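Local atomic coordinates of tail protein, 43 kDa (Neisseria meningitidis MC58, PDB entry 3D37), a protein that is of unknown function but is probably a component of a phage-like tail baseplate, perhaps from a Mu-like prophage. Residues Gly7-His19 against Leu54-Ile67. Residues are numbered along the deposited sequence; the frame is centred on the assembly and turned at random.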
ATOM      1  N   GLY A   7     -12.216   1.900  28.543  1.00 52.62           N
ATOM      2  CA  GLY A   7     -11.143   0.970  28.116  1.00 50.38           C
ATOM      3  C   GLY A   7     -10.073   0.987  29.214  1.00 48.60           C
ATOM      4  O   GLY A   7     -10.344   1.435  30.322  1.00 50.20           O
ATOM      5  N   TYR A   8      -8.847   0.571  28.910  1.00 45.70           N
ATOM      6  CA  TYR A   8      -7.758   0.572  29.904  1.00 42.86           C
ATOM      7  C   TYR A   8      -7.066   1.934  30.068  1.00 40.78           C
ATOM      8  O   TYR A   8      -6.715   2.572  29.087  1.00 39.86           O
ATOM      9  CB  TYR A   8      -6.684  -0.454  29.522  1.00 41.95           C
ATOM     10  CG  TYR A   8      -7.190  -1.865  29.418  1.00 41.51           C
ATOM     11  CD1 TYR A   8      -7.382  -2.643  30.559  1.00 41.32           C
ATOM     12  CD2 TYR A   8      -7.503  -2.414  28.195  1.00 41.64           C
ATOM     13  CE1 TYR A   8      -7.875  -3.912  30.470  1.00 40.85           C
ATOM     14  CE2 TYR A   8      -8.016  -3.679  28.100  1.00 42.07           C
ATOM     15  CZ  TYR A   8      -8.167  -4.440  29.244  1.00 39.72           C
ATOM     16  OH  TYR A   8      -8.644  -5.712  29.156  1.00 39.32           O
ATOM     17  N   ALA A   9      -6.811   2.331  31.314  1.00 38.46           N
ATOM     18  CA  ALA A   9      -5.916   3.432  31.608  1.00 37.59           C
ATOM     19  C   ALA A   9      -4.496   2.853  31.712  1.00 35.95           C
ATOM     20  O   ALA A   9      -4.185   2.096  32.619  1.00 35.75           O
ATOM     21  CB  ALA A   9      -6.325   4.168  32.939  1.00 37.57           C
ATOM     22  N   VAL A  10      -3.669   3.180  30.728  1.00 34.50           N
ATOM     23  CA  VAL A  10      -2.301   2.708  30.663  1.00 33.87           C
ATOM     24  C   VAL A  10      -1.419   3.945  30.786  1.00 34.21           C
ATOM     25  O   VAL A  10      -1.536   4.903  29.961  1.00 34.14           O
ATOM     26  CB  VAL A  10      -2.026   1.950  29.349  1.00 32.89           C
ATOM     27  CG1 VAL A  10      -0.558   1.440  29.337  1.00 28.71           C
ATOM     28  CG2 VAL A  10      -2.975   0.798  29.178  1.00 28.37           C
ATOM     29  N   SER A  11      -0.531   3.947  31.781  1.00 34.36           N
ATOM     30  CA  SER A  11       0.406   5.060  31.915  1.00 35.11           C
ATOM     31  C   SER A  11       1.862   4.654  32.136  1.00 34.90           C
ATOM     32  O   SER A  11       2.166   3.545  32.577  1.00 35.31           O
ATOM     33  CB  SER A  11       0.005   5.989  33.051  1.00 35.08           C
ATOM     34  OG  SER A  11       0.049   5.270  34.237  1.00 38.92           O
ATOM     35  N   VAL A  12       2.752   5.599  31.841  1.00 34.70           N
ATOM     36  CA  VAL A  12       4.155   5.525  32.194  1.00 34.48           C
ATOM     37  C   VAL A  12       4.267   6.526  33.305  1.00 34.69           C
ATOM     38  O   VAL A  12       4.114   7.710  33.069  1.00 34.17           O
ATOM     39  CB  VAL A  12       5.063   5.873  30.992  1.00 34.67           C
ATOM     40  CG1 VAL A  12       6.558   5.903  31.390  1.00 32.94           C
ATOM     41  CG2 VAL A  12       4.820   4.897  29.871  1.00 34.93           C
ATOM     42  N   ARG A  13       4.457   6.038  34.529  1.00 34.75           N
ATOM     43  CA  ARG A  13       4.563   6.888  35.684  1.00 36.44           C
ATOM     44  C   ARG A  13       6.031   7.265  35.896  1.00 37.29           C
ATOM     45  O   ARG A  13       6.871   6.391  36.053  1.00 35.23           O
ATOM     46  CB  ARG A  13       4.045   6.124  36.910  1.00 35.54           C
ATOM     47  CG  ARG A  13       3.648   6.985  38.031  1.00 37.35           C
ATOM     48  CD  ARG A  13       3.206   6.127  39.220  1.00 37.69           C
ATOM     49  NE  ARG A  13       1.825   5.672  39.043  1.00 37.94           N
ATOM     50  CZ  ARG A  13       1.273   4.663  39.715  1.00 37.94           C
ATOM     51  NH1 ARG A  13       1.979   3.920  40.513  1.00 39.48           N
ATOM     52  NH2 ARG A  13      -0.005   4.375  39.554  1.00 42.49           N
ATOM     53  N   VAL A  14       6.339   8.561  35.844  1.00 39.06           N
ATOM     54  CA  VAL A  14       7.691   9.060  36.070  1.00 41.33           C
ATOM     55  C   VAL A  14       7.597  10.274  36.993  1.00 43.53           C
ATOM     56  O   VAL A  14       6.897  11.268  36.646  1.00 44.53           O
ATOM     57  CB  VAL A  14       8.353   9.586  34.762  1.00 41.93           C
ATOM     58  CG1 VAL A  14       9.700  10.254  35.104  1.00 42.53           C
ATOM     59  CG2 VAL A  14       8.500   8.512  33.713  1.00 40.13           C
ATOM     60  N   GLY A  15       8.291  10.228  38.129  1.00 45.42           N
ATOM     61  CA  GLY A  15       8.264  11.343  39.078  1.00 47.15           C
ATOM     62  C   GLY A  15       6.825  11.676  39.432  1.00 48.87           C
ATOM     63  O   GLY A  15       6.340  12.786  39.158  1.00 49.11           O
ATOM     64  N   GLY A  16       6.133  10.660  39.972  1.00 50.40           N
ATOM     65  CA  GLY A  16       4.745  10.767  40.446  1.00 50.14           C
ATOM     66  C   GLY A  16       3.747  11.131  39.370  1.00 50.82           C
ATOM     67  O   GLY A  16       2.534  11.079  39.593  1.00 52.89           O
ATOM     68  N   LYS A  17       4.255  11.473  38.198  1.00 50.20           N
ATOM     69  CA  LYS A  17       3.481  12.045  37.137  1.00 49.62           C
ATOM     70  C   LYS A  17       3.092  10.928  36.175  1.00 48.41           C
ATOM     71  O   LYS A  17       3.922  10.108  35.816  1.00 46.98           O
ATOM     72  CB  LYS A  17       4.349  13.103  36.438  1.00 50.22           C
ATOM     73  CG  LYS A  17       3.652  13.994  35.432  1.00 51.09           C
ATOM     74  CD  LYS A  17       4.567  15.161  35.055  1.00 53.10           C
ATOM     75  CE  LYS A  17       4.688  16.241  36.183  1.00 56.25           C
ATOM     76  NZ  LYS A  17       3.946  17.530  35.881  1.00 57.19           N
ATOM     77  N   GLU A  18       1.820  10.902  35.795  1.00 47.48           N
ATOM     78  CA  GLU A  18       1.266   9.889  34.914  1.00 47.17           C
ATOM     79  C   GLU A  18       1.296  10.422  33.516  1.00 46.59           C
ATOM     80  O   GLU A  18       0.785  11.509  33.267  1.00 46.67           O
ATOM     81  CB  GLU A  18      -0.208   9.609  35.239  1.00 47.20           C
ATOM     82  CG  GLU A  18      -0.479   9.268  36.673  1.00 47.70           C
ATOM     83  CD  GLU A  18       0.099   7.936  37.097  1.00 48.97           C
ATOM     84  OE1 GLU A  18       0.413   7.086  36.230  1.00 46.32           O
ATOM     85  OE2 GLU A  18       0.241   7.746  38.321  1.00 52.33           O
ATOM     86  N   HIS A  19       1.877   9.671  32.600  1.00 45.77           N
ATOM     87  CA  HIS A  19       1.756   9.963  31.181  1.00 45.52           C
ATOM     88  C   HIS A  19       0.886   8.904  30.539  1.00 46.49           C
ATOM     89  O   HIS A  19       1.206   7.697  30.536  1.00 45.34           O
ATOM     90  CB  HIS A  19       3.131  10.031  30.535  1.00 44.75           C
ATOM     91  CG  HIS A  19       4.000  11.080  31.145  1.00 44.48           C
ATOM     92  ND1 HIS A  19       4.689  10.876  32.321  1.00 44.36           N
ATOM     93  CD2 HIS A  19       4.226  12.369  30.796  1.00 44.04           C
ATOM     94  CE1 HIS A  19       5.344  11.976  32.642  1.00 43.66           C
ATOM     95  NE2 HIS A  19       5.073  12.898  31.736  1.00 42.78           N
ATOM     96  N   LEU A  54      12.595  12.651  29.371  1.00 47.28           N
ATOM     97  CA  LEU A  54      12.431  11.613  30.384  1.00 45.95           C
ATOM     98  C   LEU A  54      13.466  10.496  30.222  1.00 44.69           C
ATOM     99  O   LEU A  54      13.441   9.557  30.972  1.00 43.24           O
ATOM    100  CB  LEU A  54      11.016  10.997  30.330  1.00 45.80           C
ATOM    101  CG  LEU A  54       9.796  11.915  30.337  1.00 44.90           C
ATOM    102  CD1 LEU A  54       8.542  11.130  30.053  1.00 45.87           C
ATOM    103  CD2 LEU A  54       9.677  12.659  31.648  1.00 46.93           C
ATOM    104  N   SER A  55      14.372  10.602  29.249  1.00 43.87           N
ATOM    105  CA  SER A  55      15.363   9.557  29.036  1.00 43.13           C
ATOM    106  C   SER A  55      16.245   9.457  30.256  1.00 41.74           C
ATOM    107  O   SER A  55      16.659  10.474  30.846  1.00 41.47           O
ATOM    108  CB  SER A  55      16.209   9.790  27.763  1.00 42.85           C
ATOM    109  OG  SER A  55      16.939  11.027  27.842  1.00 45.20           O
ATOM    110  N   GLY A  56      16.500   8.213  30.655  1.00 39.70           N
ATOM    111  CA  GLY A  56      17.277   7.931  31.814  1.00 38.72           C
ATOM    112  C   GLY A  56      16.516   7.994  33.113  1.00 37.91           C
ATOM    113  O   GLY A  56      17.103   7.731  34.143  1.00 39.38           O
ATOM    114  N   GLU A  57      15.231   8.342  33.078  1.00 37.42           N
ATOM    115  CA  GLU A  57      14.382   8.407  34.290  1.00 36.82           C
ATOM    116  C   GLU A  57      13.829   7.024  34.661  1.00 35.22           C
ATOM    117  O   GLU A  57      13.566   6.205  33.799  1.00 34.58           O
ATOM    118  CB  GLU A  57      13.171   9.321  34.053  1.00 37.68           C
ATOM    119  CG  GLU A  57      13.472  10.794  33.904  1.00 40.94           C
ATOM    120  CD  GLU A  57      14.098  11.341  35.121  1.00 47.97           C
ATOM    121  OE1 GLU A  57      13.668  10.938  36.217  1.00 52.96           O
ATOM    122  OE2 GLU A  57      15.064  12.132  35.001  1.00 54.33           O
ATOM    123  N   SER A  58      13.639   6.805  35.951  1.00 34.25           N
ATOM    124  CA  SER A  58      13.026   5.614  36.472  1.00 34.06           C
ATOM    125  C   SER A  58      11.544   5.682  36.202  1.00 32.78           C
ATOM    126  O   SER A  58      10.960   6.744  36.245  1.00 31.76           O
ATOM    127  CB  SER A  58      13.239   5.520  37.980  1.00 34.38           C
ATOM    128  OG  SER A  58      14.542   5.093  38.207  1.00 38.01           O
ATOM    129  N   CYS A  59      10.933   4.550  35.890  1.00 31.58           N
ATOM    130  CA  CYS A  59       9.500   4.575  35.584  1.00 31.05           C
ATOM    131  C   CYS A  59       8.782   3.301  36.014  1.00 29.79           C
ATOM    132  O   CYS A  59       9.388   2.298  36.304  1.00 29.15           O
ATOM    133  CB  CYS A  59       9.252   4.845  34.097  1.00 30.54           C
ATOM    134  SG  CYS A  59       9.798   3.538  32.968  1.00 32.76           S
ATOM    135  N   GLU A  60       7.472   3.388  36.007  1.00 30.21           N
ATOM    136  CA  GLU A  60       6.609   2.232  36.185  1.00 31.12           C
ATOM    137  C   GLU A  60       5.581   2.258  35.087  1.00 29.98           C
ATOM    138  O   GLU A  60       5.113   3.324  34.677  1.00 30.47           O
ATOM    139  CB  GLU A  60       5.949   2.251  37.585  1.00 30.94           C
ATOM    140  CG  GLU A  60       6.943   1.982  38.674  1.00 30.64           C
ATOM    141  CD  GLU A  60       6.443   2.409  40.069  1.00 34.21           C
ATOM    142  OE1 GLU A  60       5.694   3.375  40.151  1.00 36.60           O
ATOM    143  OE2 GLU A  60       6.804   1.768  41.084  1.00 36.62           O
ATOM    144  N   VAL A  61       5.268   1.077  34.560  1.00 29.42           N
ATOM    145  CA  VAL A  61       4.262   0.969  33.561  1.00 27.93           C
ATOM    146  C   VAL A  61       3.019   0.498  34.318  1.00 28.61           C
ATOM    147  O   VAL A  61       3.095  -0.411  35.091  1.00 28.62           O
ATOM    148  CB  VAL A  61       4.672   0.012  32.437  1.00 28.17           C
ATOM    149  CG1 VAL A  61       3.441  -0.173  31.370  1.00 22.78           C
ATOM    150  CG2 VAL A  61       6.032   0.486  31.791  1.00 30.05           C
ATOM    151  N   VAL A  62       1.891   1.170  34.140  1.00 29.74           N
ATOM    152  CA  VAL A  62       0.726   0.890  34.987  1.00 30.10           C
ATOM    153  C   VAL A  62      -0.487   0.692  34.082  1.00 29.90           C
ATOM    154  O   VAL A  62      -0.729   1.469  33.172  1.00 28.89           O
ATOM    155  CB  VAL A  62       0.475   2.040  36.030  1.00 31.61           C
ATOM    156  CG1 VAL A  62      -0.517   1.592  37.144  1.00 30.69           C
ATOM    157  CG2 VAL A  62       1.776   2.474  36.677  1.00 30.57           C
ATOM    158  N   ILE A  63      -1.228  -0.367  34.335  1.00 29.96           N
ATOM    159  CA  ILE A  63      -2.497  -0.618  33.655  1.00 31.08           C
ATOM    160  C   ILE A  63      -3.585  -0.685  34.745  1.00 31.62           C
ATOM    161  O   ILE A  63      -3.501  -1.514  35.639  1.00 32.57           O
ATOM    162  CB  ILE A  63      -2.467  -1.948  32.839  1.00 31.34           C
ATOM    163  CG1 ILE A  63      -1.264  -1.971  31.863  1.00 30.81           C
ATOM    164  CG2 ILE A  63      -3.882  -2.220  32.135  1.00 29.45           C
ATOM    165  CD1 ILE A  63      -1.202  -3.157  30.923  1.00 30.53           C
ATOM    166  N   ASP A  64      -4.573   0.194  34.647  1.00 32.82           N
ATOM    167  CA  ASP A  64      -5.704   0.292  35.605  1.00 34.22           C
ATOM    168  C   ASP A  64      -5.190   0.273  37.007  1.00 34.19           C
ATOM    169  O   ASP A  64      -5.683  -0.496  37.826  1.00 34.77           O
ATOM    170  CB  ASP A  64      -6.719  -0.866  35.437  1.00 35.15           C
ATOM    171  CG  ASP A  64      -7.513  -0.775  34.186  1.00 37.26           C
ATOM    172  OD1 ASP A  64      -7.689   0.362  33.658  1.00 40.92           O
ATOM    173  OD2 ASP A  64      -8.004  -1.852  33.743  1.00 42.61           O
ATOM    174  N   GLY A  65      -4.177   1.106  37.265  1.00 34.28           N
ATOM    175  CA  GLY A  65      -3.585   1.251  38.586  1.00 33.84           C
ATOM    176  C   GLY A  65      -2.761   0.102  39.042  1.00 34.28           C
ATOM    177  O   GLY A  65      -2.265   0.113  40.154  1.00 32.77           O
ATOM    178  N   GLN A  66      -2.560  -0.903  38.193  1.00 34.01           N
ATOM    179  CA  GLN A  66      -1.669  -1.988  38.591  1.00 34.53           C
ATOM    180  C   GLN A  66      -0.338  -1.896  37.828  1.00 33.59           C
ATOM    181  O   GLN A  66      -0.302  -1.805  36.568  1.00 32.86           O
ATOM    182  CB  GLN A  66      -2.353  -3.307  38.363  1.00 33.65           C
ATOM    183  CG  GLN A  66      -1.514  -4.466  38.757  1.00 39.74           C
ATOM    184  CD  GLN A  66      -2.315  -5.767  38.807  1.00 40.80           C
ATOM    185  OE1 GLN A  66      -3.572  -5.781  38.582  1.00 51.57           O
ATOM    186  NE2 GLN A  66      -1.617  -6.855  39.080  1.00 43.72           N
ATOM    187  N   ILE A  67       0.740  -1.870  38.589  1.00 31.44           N
ATOM    188  CA  ILE A  67       2.058  -1.804  38.005  1.00 31.76           C
ATOM    189  C   ILE A  67       2.346  -3.160  37.312  1.00 31.10           C
ATOM    190  O   ILE A  67       2.227  -4.221  37.932  1.00 29.67           O
ATOM    191  CB  ILE A  67       3.123  -1.531  39.062  1.00 31.24           C
ATOM    192  CG1 ILE A  67       2.956  -0.092  39.610  1.00 32.93           C
ATOM    193  CG2 ILE A  67       4.523  -1.749  38.490  1.00 29.63           C
ATOM    194  CD1 ILE A  67       3.616   0.112  40.997  1.00 34.21           C
TER
HETATM  195  O   HOH W   1     -10.641  -1.608  32.006  1.00 54.34           O
HETATM  196  O   HOH W   2      10.673   8.421  38.337  1.00 49.88           O
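Ser11 and Arg13 each exchange a pair of backbone hydrogen bonds with Val62 and Glu60, joining strands 10-14 and 58-63 antiparallel; Ser11 N to Val62 O measures 2.8 Å. Where the pairing ends, Asp64 N gives its hydrogen to Ala9 O at 2.8 Å, and Asp64 OD1 takes that of Ala9 N at 3.2 Å from the syn side, 34° out of the carboxylate plane. Asp64 OD2 lies at the edge of the Tyr8 ring and also forms a salt bridge with Lys288, while Tyr8 OH bonds His287 N. Arg13 leaves the backbone extended and bends at chi3 (-81°), laying its guanidinium over Val62, whose CG2 sits 3.7 Å above the plane. Arg13 NE binds Glu18 OE2 at 2.7 Å, whereas NH1 makes a long salt bridge to Glu60 OE1, 3.8 Å away. Glu18 OE1 accepts from Ser11 OG. On the opposite face, Val10, Val12 and Val61 meet Phe40, Tyr25 and Ile27 of strands 24-30 and 37-42; Ile63 CG1 lies against Val10 CG2. Val14 CG1 packs 3.7 Å from Glu57 CB, and Leu54 CD1 makes a CH-pi contact over the His19 ring. One face is thus apolar and buried; the other combines Val62 with a polar network of Ser11, Arg13, Glu18 and Glu60.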